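Local coordinates for histidine-containing Phosphotransfer Protein type 1, MtHPt1 (Medicago truncatula, PDB 3US6) that probably relays phosphoryl groups from cytokinin sensor histidine kinases to response regulators, acting as a histidine-containing phosphotransfer protein in plant hormone signalling, at residues Phe62-Gln67 and Ala111-Leu116. Numbering follows the deposited sequence. Where two conformers were deposited one is given.
Sequences FAVDQQ and ACRRCL
Arg113 reaches across to the C-terminal end of helix 41-64 and supplies N-H donors to the carbonyl of its last residue, Val64, and to that of Gln66 in the turn beyond, an instance of a long side chain satisfying main-chain carbonyls at the end of a neighbouring helix. Its chain runs extended from CG to NE (chi2 174°, chi3 -177°), which carries the guanidinium past Val64. There Arg113 NE donates an almost straight bond to Val64 O at 2.9 Å (N-H...O angle 171°), the oxygen lying at the guanidinium edge and close to its plane. Arg113 NH2 uses the same edge for a weak, bent bond to Gln66 O, 2.8 Å away. Asp65, the first residue to leave helical geometry, adds charge rather than a directed bond: its OD1 stands 3.8 Å from Arg113 NE, well out of the guanidinium plane, in a long salt bridge. A methionine in place of Arg113 would probably leave the Val64 and Gln66 carbonyls without these donors and Asp65 without its nearby positive charge. On the inner side the contact turns apolar, where Val64 CG2 presses on Leu116 CD2 at a tight 3.2 Å. Leu116 continues this layer against Leu57 and Leu60 of helix 41-64 and Phe100 of helix 91-106, while Cys112 touches Phe71 of helix 71-88, placing the contact at one end of the HPt helix bundle, where helix 109-142 packs beside the end of helix 41-64.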
loop_
_atom_site.group_PDB
_atom_site.type_symbol
_atom_site.label_atom_id
_atom_site.label_comp_id
_atom_site.label_asym_id
_atom_site.label_seq_id
_atom_site.Cartn_x
_atom_site.Cartn_y
_atom_site.Cartn_z
ATOM N N PHE A 62 1.379 -4.706 18.885
ATOM C CA PHE A 62 1.733 -5.363 20.148
ATOM C C PHE A 62 3.039 -4.808 20.732
ATOM O O PHE A 62 3.094 -4.473 21.912
ATOM C CB PHE A 62 1.842 -6.889 19.969
ATOM C CG PHE A 62 2.149 -7.605 21.279
ATOM C CD1 PHE A 62 1.145 -7.847 22.211
ATOM C CD2 PHE A 62 3.442 -7.940 21.594
ATOM C CE1 PHE A 62 1.445 -8.486 23.421
ATOM C CE2 PHE A 62 3.736 -8.570 22.798
ATOM C CZ PHE A 62 2.731 -8.826 23.695
ATOM N N ALA A 63 4.043 -4.626 19.877
ATOM C CA ALA A 63 5.314 -4.133 20.282
ATOM C C ALA A 63 5.286 -2.692 20.761
ATOM O O ALA A 63 6.043 -2.364 21.710
ATOM C CB ALA A 63 6.307 -4.273 19.122
ATOM N N VAL A 64 4.558 -1.805 20.084
ATOM C CA VAL A 64 4.602 -0.392 20.488
ATOM C C VAL A 64 3.753 -0.133 21.703
ATOM O O VAL A 64 3.991 0.847 22.415
ATOM C CB VAL A 64 4.254 0.594 19.349
ATOM C CG1 VAL A 64 5.181 0.447 18.223
ATOM C CG2 VAL A 64 2.839 0.489 18.932
ATOM N N ASP A 65 2.821 -1.013 21.996
ATOM C CA ASP A 65 1.850 -0.748 23.051
ATOM C C ASP A 65 2.262 -1.432 24.333
ATOM O O ASP A 65 1.462 -1.856 25.101
ATOM C CB ASP A 65 0.444 -1.159 22.640
ATOM C CG ASP A 65 -0.182 -0.178 21.656
ATOM O OD1 ASP A 65 0.236 0.983 21.611
ATOM O OD2 ASP A 65 -1.062 -0.601 20.915
ATOM N N GLN A 66 3.546 -1.632 24.476
ATOM C CA GLN A 66 4.171 -2.061 25.706
ATOM C C GLN A 66 4.780 -0.882 26.506
ATOM O O GLN A 66 5.113 0.072 25.883
ATOM C CB GLN A 66 5.236 -3.121 25.384
ATOM C CG GLN A 66 4.778 -4.315 24.513
ATOM C CD GLN A 66 3.599 -5.157 25.054
ATOM O OE1 GLN A 66 3.734 -5.779 26.101
ATOM N NE2 GLN A 66 2.473 -5.232 24.299
ATOM N N GLN A 67 4.937 -0.954 27.817
ATOM C CA GLN A 67 5.440 0.153 28.660
ATOM C C GLN A 67 6.789 0.590 28.153
ATOM O O GLN A 67 7.111 1.801 28.072
ATOM C CB GLN A 67 5.555 -0.321 30.121
ATOM C CG GLN A 67 5.695 0.716 31.216
ATOM C CD GLN A 67 5.855 0.027 32.603
ATOM O OE1 GLN A 67 6.705 -0.871 32.757
ATOM N NE2 GLN A 67 5.017 0.421 33.595
ATOM N N ALA A 111 5.062 9.221 20.316
ATOM C CA ALA A 111 5.078 9.499 18.899
ATOM C C ALA A 111 5.137 8.204 18.069
ATOM O O ALA A 111 4.551 8.100 17.007
ATOM C CB ALA A 111 6.308 10.340 18.535
ATOM N N CYS A 112 5.857 7.204 18.545
ATOM C CA CYS A 112 5.789 5.897 17.887
ATOM C C CYS A 112 4.386 5.325 17.849
ATOM O O CYS A 112 3.978 4.785 16.815
ATOM C CB CYS A 112 6.704 4.885 18.536
ATOM S SG CYS A 112 8.456 5.181 18.149
ATOM N N ARG A 113 3.643 5.456 18.959
ATOM C CA ARG A 113 2.300 4.921 18.982
ATOM C C ARG A 113 1.381 5.647 17.977
ATOM O O ARG A 113 0.630 5.036 17.225
ATOM C CB ARG A 113 1.739 4.984 20.389
ATOM C CG ARG A 113 2.417 3.949 21.248
ATOM C CD ARG A 113 1.980 4.083 22.697
ATOM N NE ARG A 113 2.680 3.130 23.536
ATOM C CZ ARG A 113 2.696 3.157 24.858
ATOM N NH1 ARG A 113 1.984 4.042 25.536
ATOM N NH2 ARG A 113 3.396 2.290 25.537
ATOM N N ARG A 114 1.475 6.955 17.961
ATOM C CA ARG A 114 0.658 7.730 17.055
ATOM C C ARG A 114 1.036 7.492 15.602
ATOM O O ARG A 114 0.209 7.401 14.733
ATOM C CB ARG A 114 0.806 9.189 17.387
ATOM C CG ARG A 114 0.016 9.547 18.588
ATOM C CD ARG A 114 -0.056 11.038 18.727
ATOM N NE ARG A 114 0.683 11.461 19.877
ATOM C CZ ARG A 114 1.903 11.934 19.862
ATOM N NH1 ARG A 114 2.528 12.105 18.730
ATOM N NH2 ARG A 114 2.461 12.271 20.991
ATOM N N CYS A 115 2.320 7.373 15.373
ATOM C CA CYS A 115 2.753 7.133 14.027
ATOM C C CYS A 115 2.369 5.737 13.574
ATOM O O CYS A 115 2.009 5.556 12.401
ATOM C CB CYS A 115 4.225 7.275 13.973
ATOM S SG CYS A 115 4.852 7.297 12.279
ATOM N N LEU A 116 2.405 4.725 14.450
ATOM C CA LEU A 116 1.870 3.434 14.024
ATOM C C LEU A 116 0.387 3.554 13.685
ATOM O O LEU A 116 -0.094 2.937 12.729
ATOM C CB LEU A 116 2.099 2.307 15.065
ATOM C CG LEU A 116 1.527 0.888 14.771
ATOM C CD1 LEU A 116 2.082 0.422 13.560
ATOM C CD2 LEU A 116 1.940 -0.056 15.859
#